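Local coordinates for outer membrane protein SusF (Bacteroides thetaiotaomicron, PDB 4FE9), which binds starch at the cell surface through carbohydrate-binding modules, ahead of starch transport into the periplasm for degradation, at residues A[383-388]-A[421-426]; A[371-374]-A[380-383]; A[296-301]-A[414-419]. All blocks are in the same frame, centred on the assembly; numbering follows the deposited sequence. Where two conformers were deposited one is given.

Contact 1 of 3, residues A[383-388]-A[421-426]; sequences AQLVEQ and VSAGDW. With NA (sodium ion), chain I.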
ATOM      1  N   ALA A 383      28.930  -6.952 -17.813  1.00 28.65           N
ATOM      2  CA  ALA A 383      28.760  -6.153 -16.619  1.00 27.88           C
ATOM      3  C   ALA A 383      27.730  -5.105 -16.915  1.00 26.44           C
ATOM      4  O   ALA A 383      27.910  -4.315 -17.819  1.00 26.60           O
ATOM      5  CB  ALA A 383      30.079  -5.495 -16.236  1.00 28.30           C
ATOM      6  N   GLN A 384      26.621  -5.134 -16.171  1.00 25.52           N
ATOM      7  CA  GLN A 384      25.450  -4.289 -16.465  1.00 25.04           C
ATOM      8  C   GLN A 384      25.120  -3.374 -15.303  1.00 24.34           C
ATOM      9  O   GLN A 384      24.941  -3.840 -14.189  1.00 23.87           O
ATOM     10  CB  GLN A 384      24.215  -5.166 -16.769  1.00 24.52           C
ATOM     11  CG  GLN A 384      24.159  -5.732 -18.187  1.00 23.50           C
ATOM     12  CD  GLN A 384      22.976  -6.700 -18.370  1.00 21.25           C
ATOM     13  OE1 GLN A 384      21.908  -6.505 -17.785  1.00 19.46           O
ATOM     14  NE2 GLN A 384      23.189  -7.767 -19.119  1.00 23.76           N
ATOM     15  N   LEU A 385      24.824  -2.119 -15.619  1.00 24.57           N
ATOM     16  CA  LEU A 385      24.430  -1.133 -14.613  1.00 26.35           C
ATOM     17  C   LEU A 385      25.554  -0.910 -13.579  1.00 27.37           C
ATOM     18  O   LEU A 385      25.287  -0.701 -12.402  1.00 26.18           O
ATOM     19  CB  LEU A 385      23.121  -1.565 -13.891  1.00 26.48           C
ATOM     20  CG  LEU A 385      21.785  -1.666 -14.650  1.00 23.72           C
ATOM     21  CD1 LEU A 385      20.622  -2.003 -13.669  1.00 21.03           C
ATOM     22  CD2 LEU A 385      21.470  -0.411 -15.417  1.00 17.60           C
ATOM     23  N   VAL A 386      26.807  -1.012 -14.021  1.00 28.52           N
ATOM     24  CA  VAL A 386      27.937  -0.899 -13.101  1.00 29.57           C
ATOM     25  C   VAL A 386      28.508   0.495 -13.105  1.00 29.73           C
ATOM     26  O   VAL A 386      28.064   1.362 -13.866  1.00 30.64           O
ATOM     27  CB  VAL A 386      29.038  -1.924 -13.413  1.00 29.22           C
ATOM     28  CG1 VAL A 386      28.578  -3.313 -13.018  1.00 30.28           C
ATOM     29  CG2 VAL A 386      29.416  -1.866 -14.919  1.00 30.17           C
ATOM     30  N   GLU A 387      29.345   0.771 -12.107  1.00 30.94           N
ATOM     31  CA  GLU A 387      29.864   2.125 -11.858  1.00 30.80           C
ATOM     32  C   GLU A 387      30.552   2.753 -13.098  1.00 29.50           C
ATOM     33  O   GLU A 387      30.445   3.952 -13.331  1.00 29.83           O
ATOM     34  CB  GLU A 387      30.849   2.078 -10.676  1.00 31.44           C
ATOM     35  CG  GLU A 387      31.246   3.438 -10.100  1.00 35.63           C
ATOM     36  CD  GLU A 387      32.065   3.297  -8.794  1.00 50.92           C
ATOM     37  OE1 GLU A 387      32.557   2.172  -8.515  1.00 43.68           O
ATOM     38  OE2 GLU A 387      32.189   4.301  -8.044  1.00 53.50           O
ATOM     39  N   GLN A 388      31.279   1.942 -13.857  1.00 29.39           N
ATOM     40  CA  GLN A 388      32.005   2.431 -15.043  1.00 30.32           C
ATOM     41  C   GLN A 388      31.068   2.877 -16.168  1.00 30.15           C
ATOM     42  O   GLN A 388      31.421   3.760 -16.992  1.00 29.81           O
ATOM     43  CB  GLN A 388      32.944   1.349 -15.568  1.00 30.29           C
ATOM     44  CG  GLN A 388      33.833   0.727 -14.496  1.00 33.18           C
ATOM     45  CD  GLN A 388      33.054  -0.130 -13.556  1.00 43.60           C
ATOM     46  OE1 GLN A 388      32.003   0.280 -13.058  1.00 40.05           O
ATOM     47  NE2 GLN A 388      33.526  -1.354 -13.334  1.00 48.57           N
ATOM     48  N   VAL A 421      12.152  -1.276 -10.003  1.00 21.44           N
ATOM     49  CA  VAL A 421      12.274  -2.167 -11.185  1.00 19.67           C
ATOM     50  C   VAL A 421      13.548  -3.032 -11.092  1.00 19.50           C
ATOM     51  O   VAL A 421      14.627  -2.520 -10.808  1.00 19.72           O
ATOM     52  CB  VAL A 421      12.308  -1.346 -12.516  1.00 19.63           C
ATOM     53  CG1 VAL A 421      12.481  -2.305 -13.772  1.00 17.85           C
ATOM     54  CG2 VAL A 421      11.064  -0.487 -12.642  1.00 19.92           C
ATOM     55  N   SER A 422      13.410  -4.332 -11.323  0.50 18.84           N
ATOM     56  CA  SER A 422      14.552  -5.238 -11.222  0.50 19.39           C
ATOM     57  C   SER A 422      15.612  -4.922 -12.296  0.50 19.27           C
ATOM     58  O   SER A 422      15.286  -4.453 -13.387  0.50 18.93           O
ATOM     59  CB  SER A 422      14.101  -6.682 -11.362  0.50 19.54           C
ATOM     60  OG  SER A 422      13.792  -6.980 -12.710  0.50 18.00           O
ATOM     61  N   ALA A 423      16.870  -5.215 -11.990  1.00 19.61           N
ATOM     62  CA  ALA A 423      17.979  -4.887 -12.912  1.00 19.21           C
ATOM     63  C   ALA A 423      17.821  -5.631 -14.247  1.00 18.92           C
ATOM     64  O   ALA A 423      18.160  -5.104 -15.308  1.00 18.23           O
ATOM     65  CB  ALA A 423      19.331  -5.225 -12.267  1.00 20.75           C
ATOM     66  N   GLY A 424      17.313  -6.858 -14.178  1.00 17.69           N
ATOM     67  CA  GLY A 424      16.973  -7.619 -15.370  1.00 18.94           C
ATOM     68  C   GLY A 424      16.037  -6.846 -16.304  1.00 17.88           C
ATOM     69  O   GLY A 424      16.043  -7.066 -17.501  1.00 18.32           O
ATOM     70  N   ASP A 425      15.229  -5.954 -15.727  1.00 17.49           N
ATOM     71  CA  ASP A 425      14.232  -5.191 -16.466  1.00 16.90           C
ATOM     72  C   ASP A 425      14.681  -3.749 -16.704  1.00 16.15           C
ATOM     73  O   ASP A 425      13.849  -2.834 -16.846  1.00 13.72           O
ATOM     74  CB  ASP A 425      12.914  -5.183 -15.698  1.00 18.20           C
ATOM     75  CG  ASP A 425      12.199  -6.546 -15.737  1.00 19.68           C
ATOM     76  OD1 ASP A 425      12.588  -7.413 -16.559  1.00 20.49           O
ATOM     77  OD2 ASP A 425      11.252  -6.728 -14.940  1.00 19.13           O
ATOM     78  N   TRP A 426      15.990  -3.559 -16.824  1.00 14.08           N
ATOM     79  CA  TRP A 426      16.536  -2.244 -17.180  1.00 12.38           C
ATOM     80  C   TRP A 426      15.898  -1.699 -18.462  1.00 12.40           C
ATOM     81  O   TRP A 426      15.675  -0.506 -18.580  1.00 10.60           O
ATOM     82  CB  TRP A 426      18.052  -2.336 -17.359  1.00 11.28           C
ATOM     83  CG  TRP A 426      18.450  -3.175 -18.522  1.00  9.86           C
ATOM     84  CD1 TRP A 426      18.627  -4.521 -18.528  1.00  9.34           C
ATOM     85  CD2 TRP A 426      18.556  -2.749 -19.891  1.00  4.77           C
ATOM     86  NE1 TRP A 426      18.897  -4.964 -19.812  1.00 10.55           N
ATOM     87  CE2 TRP A 426      18.880  -3.887 -20.660  1.00  9.50           C
ATOM     88  CE3 TRP A 426      18.454  -1.507 -20.531  1.00 14.34           C
ATOM     89  CZ2 TRP A 426      19.058  -3.832 -22.053  1.00 11.82           C
ATOM     90  CZ3 TRP A 426      18.650  -1.444 -21.916  1.00 10.92           C
ATOM     91  CH2 TRP A 426      18.968  -2.595 -22.654  1.00  9.80           C
TER
HETATM   92 NA    NA I 514      28.799  -2.946 -19.254  1.00 33.33          NA
HETATM   93  O   HOH W   1      20.885  -5.439 -15.448  1.00 22.92           O
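Leu385 and Gln384 reach side by side from one loop toward the 3-10 turn that carries Ala423 and Trp426, one making an apolar contact and the other a polar one through water. Gln384 shows how one amide can use both its ends. From CB, chi1 (-80°) places CG anti to the carbonyl carbon, where it packs on Met373 CE, 3.7 Å away. Beyond CG the extended chain carries the amide to the indole of Trp426. At the tip, OE1 lies 3.9 Å from Trp426 CD1, approaching the ring obliquely with the amide plane turned 70° from the indole. The same OE1 accepts from a water at 2.8 Å, and that water donates its other proton to Ala423 O at 2.7 Å. NE2 turns back to Trp381 O of its own loop, so both ends of the amide are engaged and its flip is settled. Beside it, Leu385 sets CD1 against Ala423 CB at 3.7 Å. The 3-10 turn is closed by Trp426 N bonding to Ala423 O. Both loops belong to the third carbohydrate-binding module and lie over neighbouring strands of one sheet: Leu385 and Trp426 each touch Met373 on strand 371-374 and Cys415 on strand 410-415.

Contact 2 of 3, residues A[371-374]-A[380-383]; sequences YLMG and GWDA. With NA (sodium ion), chain I.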
ATOM      1  N   TYR A 371      22.802   5.081 -17.438  1.00 22.14           N
ATOM      2  CA  TYR A 371      23.802   4.054 -17.690  1.00 22.54           C
ATOM      3  C   TYR A 371      23.975   3.749 -19.174  1.00 23.51           C
ATOM      4  O   TYR A 371      22.993   3.509 -19.896  1.00 22.38           O
ATOM      5  CB  TYR A 371      23.457   2.785 -16.964  1.00 23.08           C
ATOM      6  CG  TYR A 371      23.541   2.870 -15.448  1.00 26.01           C
ATOM      7  CD1 TYR A 371      24.721   2.539 -14.781  1.00 30.44           C
ATOM      8  CD2 TYR A 371      22.382   3.082 -14.678  1.00 31.79           C
ATOM      9  CE1 TYR A 371      24.763   2.457 -13.398  1.00 29.17           C
ATOM     10  CE2 TYR A 371      22.419   3.029 -13.304  1.00 35.42           C
ATOM     11  CZ  TYR A 371      23.614   2.715 -12.664  1.00 39.14           C
ATOM     12  OH  TYR A 371      23.661   2.673 -11.294  1.00 41.63           O
ATOM     13  N   LEU A 372      25.234   3.606 -19.584  1.00 23.75           N
ATOM     14  CA  LEU A 372      25.572   2.975 -20.843  1.00 23.74           C
ATOM     15  C   LEU A 372      25.416   1.473 -20.749  1.00 23.71           C
ATOM     16  O   LEU A 372      25.842   0.841 -19.769  1.00 24.97           O
ATOM     17  CB  LEU A 372      26.993   3.343 -21.256  1.00 22.76           C
ATOM     18  CG  LEU A 372      27.340   3.130 -22.730  1.00 25.02           C
ATOM     19  CD1 LEU A 372      26.558   4.135 -23.627  1.00 23.47           C
ATOM     20  CD2 LEU A 372      28.870   3.275 -22.940  1.00 29.41           C
ATOM     21  N   MET A 373      24.774   0.887 -21.753  1.00 23.15           N
ATOM     22  CA  MET A 373      24.548  -0.553 -21.766  1.00 22.05           C
ATOM     23  C   MET A 373      25.003  -1.140 -23.092  1.00 21.92           C
ATOM     24  O   MET A 373      24.942  -0.481 -24.123  1.00 21.57           O
ATOM     25  CB  MET A 373      23.058  -0.866 -21.564  1.00 21.02           C
ATOM     26  CG  MET A 373      22.479  -0.243 -20.315  1.00 22.77           C
ATOM     27  SD  MET A 373      22.918  -1.226 -18.887  1.00 26.22           S
ATOM     28  CE  MET A 373      22.198  -2.835 -19.276  1.00 23.58           C
ATOM     29  N   GLY A 374      25.334  -2.414 -23.064  1.00 22.49           N
ATOM     30  CA  GLY A 374      25.532  -3.178 -24.269  1.00 25.75           C
ATOM     31  C   GLY A 374      26.953  -3.033 -24.744  1.00 27.07           C
ATOM     32  O   GLY A 374      27.901  -3.028 -23.934  1.00 27.82           O
ATOM     33  N   GLY A 380      31.091  -5.090 -21.867  1.00 31.03           N
ATOM     34  CA  GLY A 380      29.948  -5.310 -22.756  1.00 30.41           C
ATOM     35  C   GLY A 380      28.675  -5.593 -21.974  1.00 29.93           C
ATOM     36  O   GLY A 380      28.351  -4.876 -21.005  1.00 29.69           O
ATOM     37  N   TRP A 381      27.946  -6.621 -22.405  1.00 28.62           N
ATOM     38  CA  TRP A 381      26.684  -7.002 -21.776  1.00 28.06           C
ATOM     39  C   TRP A 381      26.964  -7.742 -20.486  1.00 28.87           C
ATOM     40  O   TRP A 381      26.049  -8.176 -19.789  1.00 28.59           O
ATOM     41  CB  TRP A 381      25.854  -7.909 -22.720  1.00 27.48           C
ATOM     42  CG  TRP A 381      25.170  -7.166 -23.841  1.00 24.00           C
ATOM     43  CD1 TRP A 381      25.462  -7.243 -25.179  1.00 14.99           C
ATOM     44  CD2 TRP A 381      24.088  -6.218 -23.720  1.00 18.30           C
ATOM     45  NE1 TRP A 381      24.622  -6.420 -25.896  1.00 22.47           N
ATOM     46  CE2 TRP A 381      23.784  -5.762 -25.028  1.00 16.41           C
ATOM     47  CE3 TRP A 381      23.308  -5.764 -22.646  1.00 18.15           C
ATOM     48  CZ2 TRP A 381      22.725  -4.885 -25.292  1.00 21.05           C
ATOM     49  CZ3 TRP A 381      22.281  -4.851 -22.902  1.00 19.70           C
ATOM     50  CH2 TRP A 381      22.007  -4.415 -24.216  1.00 18.80           C
ATOM     51  N   ASP A 382      28.237  -7.991 -20.222  1.00 29.58           N
ATOM     52  CA  ASP A 382      28.601  -8.923 -19.182  1.00 29.91           C
ATOM     53  C   ASP A 382      28.719  -8.254 -17.807  1.00 29.09           C
ATOM     54  O   ASP A 382      28.491  -8.882 -16.779  1.00 29.45           O
ATOM     55  CB  ASP A 382      29.863  -9.680 -19.556  1.00 30.25           C
ATOM     56  CG  ASP A 382      29.572 -11.139 -19.911  1.00 35.63           C
ATOM     57  OD1 ASP A 382      29.217 -11.418 -21.086  1.00 45.21           O
ATOM     58  OD2 ASP A 382      29.505 -11.968 -18.974  1.00 51.59           O
ATOM     59  N   ALA A 383      28.930  -6.952 -17.813  1.00 28.65           N
ATOM     60  CA  ALA A 383      28.760  -6.153 -16.619  1.00 27.88           C
ATOM     61  C   ALA A 383      27.730  -5.105 -16.915  1.00 26.44           C
ATOM     62  O   ALA A 383      27.910  -4.315 -17.819  1.00 26.60           O
ATOM     63  CB  ALA A 383      30.079  -5.495 -16.236  1.00 28.30           C
TER
HETATM   64 NA    NA I 514      28.799  -2.946 -19.254  1.00 33.33          NA
HETATM   65  O   HOH W   2      25.747  -3.262 -20.329  1.00 26.88           O
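Gly374 presses its CA against one face of the Trp381 indole, a CH-pi contact between strand 371-374, in the antiparallel sheet of the third carbohydrate-binding module, and the sodium-binding loop that follows it. The CA sits 3.3 Å from the centroid of the six-membered ring and 16° off the ring normal, squarely over the face. The fit is close enough to exclude a side chain: a CB at this position would run into Trp381 CZ2. Around this core, Met373 brings its methyl CE to 4.1 Å from Trp381 CZ3, its chain bent at chi2 and chi3 and crossing the indole at about a right angle. Gly374 O receives a CA-H...O contact from Gly380 CA at 3.3 Å. With CG anti to the carbonyl carbon (chi1 -77°), Trp381 swings its ring back over Gly374. With an alanine in place of Trp381, Gly374 CA would probably lose its aromatic face and a gap would open beside it, Met373 CE keeping only Trp426 of its two indoles.

Further out, backbone bonds to Cys415 and Arg413 hold the strand in its sheet, while Ser377 OG hydrogen-bonds to Gly374 O and also binds the metal. The sodium ion is gripped by Gly380 O and Ala383 O together with Ser377, Tyr378 and Asp389, so the loop that carries the indole is folded round a cation. A water accepts from Gly374 N at 2.9 Å and can donate to Gly380 O, the oxygen that lies 2.6 Å from the sodium ion.

Contact 3 of 3, residues A[296-301]-A[414-419]; sequences WGIFYF and ICVNPK. With EDO (1,2-ethanediol), chain F.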
ATOM      1  N   TRP A 296       8.263   7.826 -15.191  1.00  9.62           N
ATOM      2  CA  TRP A 296       9.517   8.376 -14.713  1.00 10.28           C
ATOM      3  C   TRP A 296       9.985   9.554 -15.574  1.00 12.51           C
ATOM      4  O   TRP A 296       9.447   9.809 -16.677  1.00 11.65           O
ATOM      5  CB  TRP A 296      10.605   7.296 -14.614  1.00  8.07           C
ATOM      6  CG  TRP A 296      11.083   6.762 -15.982  1.00 11.95           C
ATOM      7  CD1 TRP A 296      10.445   5.836 -16.775  1.00  9.30           C
ATOM      8  CD2 TRP A 296      12.181   7.264 -16.761  1.00 11.46           C
ATOM      9  NE1 TRP A 296      11.080   5.736 -18.005  1.00 10.63           N
ATOM     10  CE2 TRP A 296      12.181   6.559 -17.995  1.00  9.44           C
ATOM     11  CE3 TRP A 296      13.109   8.298 -16.575  1.00 10.38           C
ATOM     12  CZ2 TRP A 296      13.133   6.772 -18.961  1.00  7.06           C
ATOM     13  CZ3 TRP A 296      14.100   8.470 -17.513  1.00 18.99           C
ATOM     14  CH2 TRP A 296      14.118   7.709 -18.690  1.00 11.55           C
ATOM     15  N   GLY A 297      10.857  10.378 -14.994  1.00 12.93           N
ATOM     16  CA  GLY A 297      11.502  11.424 -15.746  1.00 15.09           C
ATOM     17  C   GLY A 297      12.772  11.839 -15.059  1.00 16.49           C
ATOM     18  O   GLY A 297      12.948  11.591 -13.863  1.00 16.33           O
ATOM     19  N   ILE A 298      13.667  12.463 -15.799  1.00 17.77           N
ATOM     20  CA  ILE A 298      14.814  13.133 -15.174  1.00 18.82           C
ATOM     21  C   ILE A 298      14.706  14.632 -15.293  1.00 20.10           C
ATOM     22  O   ILE A 298      14.370  15.152 -16.363  1.00 20.69           O
ATOM     23  CB  ILE A 298      16.120  12.642 -15.731  1.00 19.84           C
ATOM     24  CG1 ILE A 298      16.438  11.274 -15.141  1.00 17.91           C
ATOM     25  CG2 ILE A 298      17.266  13.647 -15.411  1.00 20.35           C
ATOM     26  CD1 ILE A 298      17.579  10.554 -15.807  1.00 22.33           C
ATOM     27  N   PHE A 299      14.671  15.293 -14.136  1.00 20.12           N
ATOM     28  CA  PHE A 299      14.261  16.686 -14.060  1.00 20.27           C
ATOM     29  C   PHE A 299      15.222  17.452 -13.148  1.00 20.37           C
ATOM     30  O   PHE A 299      15.911  16.851 -12.311  1.00 18.51           O
ATOM     31  CB  PHE A 299      12.839  16.824 -13.513  1.00 20.48           C
ATOM     32  CG  PHE A 299      11.779  16.233 -14.393  1.00 22.87           C
ATOM     33  CD1 PHE A 299      11.435  16.840 -15.611  1.00 25.36           C
ATOM     34  CD2 PHE A 299      11.049  15.130 -13.965  1.00 22.22           C
ATOM     35  CE1 PHE A 299      10.451  16.294 -16.426  1.00 28.34           C
ATOM     36  CE2 PHE A 299      10.051  14.576 -14.775  1.00 22.19           C
ATOM     37  CZ  PHE A 299       9.701  15.204 -15.970  1.00 28.89           C
ATOM     38  N   TYR A 300      15.301  18.768 -13.359  1.00 20.58           N
ATOM     39  CA  TYR A 300      16.100  19.632 -12.483  1.00 22.12           C
ATOM     40  C   TYR A 300      15.227  20.264 -11.490  1.00 21.36           C
ATOM     41  O   TYR A 300      14.264  20.922 -11.854  1.00 22.72           O
ATOM     42  CB  TYR A 300      16.846  20.718 -13.262  1.00 20.66           C
ATOM     43  CG  TYR A 300      17.832  21.469 -12.376  1.00 24.16           C
ATOM     44  CD1 TYR A 300      18.977  20.819 -11.874  1.00 22.13           C
ATOM     45  CD2 TYR A 300      17.511  22.696 -11.856  1.00 21.59           C
ATOM     46  CE1 TYR A 300      19.818  21.431 -10.959  1.00 28.76           C
ATOM     47  CE2 TYR A 300      18.348  23.320 -10.914  1.00 33.34           C
ATOM     48  CZ  TYR A 300      19.491  22.666 -10.467  1.00 28.41           C
ATOM     49  OH  TYR A 300      20.342  23.270  -9.552  1.00 36.70           O
ATOM     50  N   PHE A 301      15.580  20.135 -10.207  1.00 23.36           N
ATOM     51  CA  PHE A 301      14.865  20.910  -9.167  1.00 22.84           C
ATOM     52  C   PHE A 301      15.827  21.844  -8.412  1.00 22.62           C
ATOM     53  O   PHE A 301      16.919  21.429  -8.003  1.00 23.15           O
ATOM     54  CB  PHE A 301      14.137  19.990  -8.191  1.00 22.80           C
ATOM     55  CG  PHE A 301      13.105  19.104  -8.839  1.00 20.12           C
ATOM     56  CD1 PHE A 301      11.792  19.552  -9.032  1.00 28.61           C
ATOM     57  CD2 PHE A 301      13.428  17.826  -9.225  1.00 22.36           C
ATOM     58  CE1 PHE A 301      10.813  18.704  -9.613  1.00 23.79           C
ATOM     59  CE2 PHE A 301      12.456  16.970  -9.798  1.00 23.29           C
ATOM     60  CZ  PHE A 301      11.149  17.416  -9.961  1.00 21.17           C
ATOM     61  N   ILE A 414      21.078   2.875 -23.850  1.00 17.48           N
ATOM     62  CA  ILE A 414      21.122   3.747 -22.659  1.00 17.78           C
ATOM     63  C   ILE A 414      19.875   3.449 -21.801  1.00 18.41           C
ATOM     64  O   ILE A 414      18.763   3.221 -22.348  1.00 18.63           O
ATOM     65  CB  ILE A 414      21.077   5.240 -23.054  1.00 16.22           C
ATOM     66  CG1 ILE A 414      21.905   5.491 -24.328  1.00 16.73           C
ATOM     67  CG2 ILE A 414      21.566   6.138 -21.879  1.00 19.75           C
ATOM     68  CD1 ILE A 414      21.589   6.824 -24.996  1.00 15.84           C
ATOM     69  N   CYS A 415      20.040   3.464 -20.474  1.00 17.35           N
ATOM     70  CA  CYS A 415      18.893   3.366 -19.580  1.00 17.58           C
ATOM     71  C   CYS A 415      19.048   4.135 -18.251  1.00 18.41           C
ATOM     72  O   CYS A 415      20.135   4.662 -17.930  1.00 16.23           O
ATOM     73  CB  CYS A 415      18.539   1.904 -19.302  1.00 16.05           C
ATOM     74  SG  CYS A 415      19.721   1.070 -18.202  1.00 17.66           S
ATOM     75  N   VAL A 416      17.924   4.284 -17.552  1.00 17.06           N
ATOM     76  CA  VAL A 416      17.912   4.358 -16.089  1.00 18.61           C
ATOM     77  C   VAL A 416      17.389   3.040 -15.537  1.00 19.94           C
ATOM     78  O   VAL A 416      17.047   2.141 -16.304  1.00 21.56           O
ATOM     79  CB  VAL A 416      17.004   5.495 -15.605  1.00 17.45           C
ATOM     80  CG1 VAL A 416      17.509   6.846 -16.135  1.00 14.23           C
ATOM     81  CG2 VAL A 416      15.572   5.250 -16.070  1.00 14.93           C
ATOM     82  N   ASN A 417      17.423   2.884 -14.217  1.00 19.80           N
ATOM     83  CA  ASN A 417      16.816   1.735 -13.565  1.00 20.03           C
ATOM     84  C   ASN A 417      16.331   2.126 -12.159  1.00 20.01           C
ATOM     85  O   ASN A 417      17.087   2.079 -11.218  1.00 19.44           O
ATOM     86  CB  ASN A 417      17.833   0.583 -13.455  1.00 19.30           C
ATOM     87  CG  ASN A 417      17.245  -0.677 -12.762  1.00 23.79           C
ATOM     88  OD1 ASN A 417      17.809  -1.188 -11.775  1.00 20.64           O
ATOM     89  ND2 ASN A 417      16.144  -1.222 -13.335  1.00 18.75           N
ATOM     90  N   PRO A 418      15.042   2.469 -12.021  1.00 20.19           N
ATOM     91  CA  PRO A 418      14.491   2.798 -10.684  1.00 19.42           C
ATOM     92  C   PRO A 418      14.583   1.646  -9.671  1.00 19.46           C
ATOM     93  O   PRO A 418      14.650   0.473 -10.047  1.00 17.09           O
ATOM     94  CB  PRO A 418      13.022   3.148 -10.978  1.00 20.15           C
ATOM     95  CG  PRO A 418      12.980   3.386 -12.520  1.00 19.25           C
ATOM     96  CD  PRO A 418      14.003   2.456 -13.065  1.00 19.86           C
ATOM     97  N   LYS A 419      14.590   1.994  -8.385  1.00 19.43           N
ATOM     98  CA  LYS A 419      14.595   0.988  -7.313  1.00 21.90           C
ATOM     99  C   LYS A 419      13.560  -0.062  -7.562  1.00 21.16           C
ATOM    100  O   LYS A 419      13.803  -1.241  -7.320  1.00 22.23           O
ATOM    101  CB  LYS A 419      14.325   1.643  -5.937  1.00 21.07           C
ATOM    102  CG  LYS A 419      15.586   2.043  -5.178  1.00 27.00           C
ATOM    103  CD  LYS A 419      16.745   2.364  -6.153  1.00 43.70           C
ATOM    104  CE  LYS A 419      18.060   2.726  -5.410  1.00 51.87           C
ATOM    105  NZ  LYS A 419      19.130   3.173  -6.377  1.00 49.72           N
TER
HETATM  106  C1  EDO F 511      12.383  13.727 -19.009  1.00 22.40           C
HETATM  107  O1  EDO F 511      13.205  12.668 -18.502  1.00 17.80           O
HETATM  108  C2  EDO F 511      10.971  13.201 -19.096  1.00 21.91           C
HETATM  109  O2  EDO F 511      10.139  14.209 -19.673  1.00 35.88           O
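Val416 has the most surface buried here, and its two methyls turn mainly to different partners on strand 294-301. CG2 points at the indole of Trp296, 3.7 Å from the centroid of the six-membered ring and 6° off its normal, a CH-pi contact over the face in which the two side chains come from opposite directions. CG1 instead meets the end of Ile298: it lies 3.7 Å from CD1, and the two aliphatic chains slide past each other, though CG1 also nears the indole, 4.0 Å from Trp296 CZ3. The torsion of Val416 (chi1 -61°) explains the division, since it sets CG1 anti to the carbonyl carbon and CG2 between the backbone N and the carbonyl carbon. Trp296 also takes the position between N and carbonyl carbon, which turns its ring toward the valine.

No hydrogen bond crosses between the segments; apolar packing alone joins them. On its backbone side Ile298 N donates to O1 of an ethanediol, probably from the crystallisation liquor, at 2.7 Å and nearly straight (172°).

The contact is thus a buried interface between modules. Strand 294-301 lies within the antiparallel sheet of the second module, between strands 283-287 and 348-357, whereas segment 414-419 continues the chain of strand 410-415 in the third. Neighbouring strands widen the junction: Val416 also touches Leu351 on strand 348-357, and Trp296 packs on Phe431 of strand 430-434.

Contacts 1 and 2 are neighbours, their centres 8 Å apart, and they share Ala383, whose carbonyl oxygen binds the sodium ion. Their indoles also meet, Trp426 CZ2 lying 3.5 Å from Trp381 CZ3. Contact 3 stands further off, 13 Å from contact 1 and 18 Å from contact 2 between centres, yet strand 410-415 carries it to both: Cys415 SG packs 3.6 Å from Leu385 CD2, and Tyr371 N lies 2.7 Å from Cys415 O, a probable hydrogen bond. One sheet thus links the metal loop to the face that meets the second module. All three contacts lie away from the glycan pockets seen in the first and second modules.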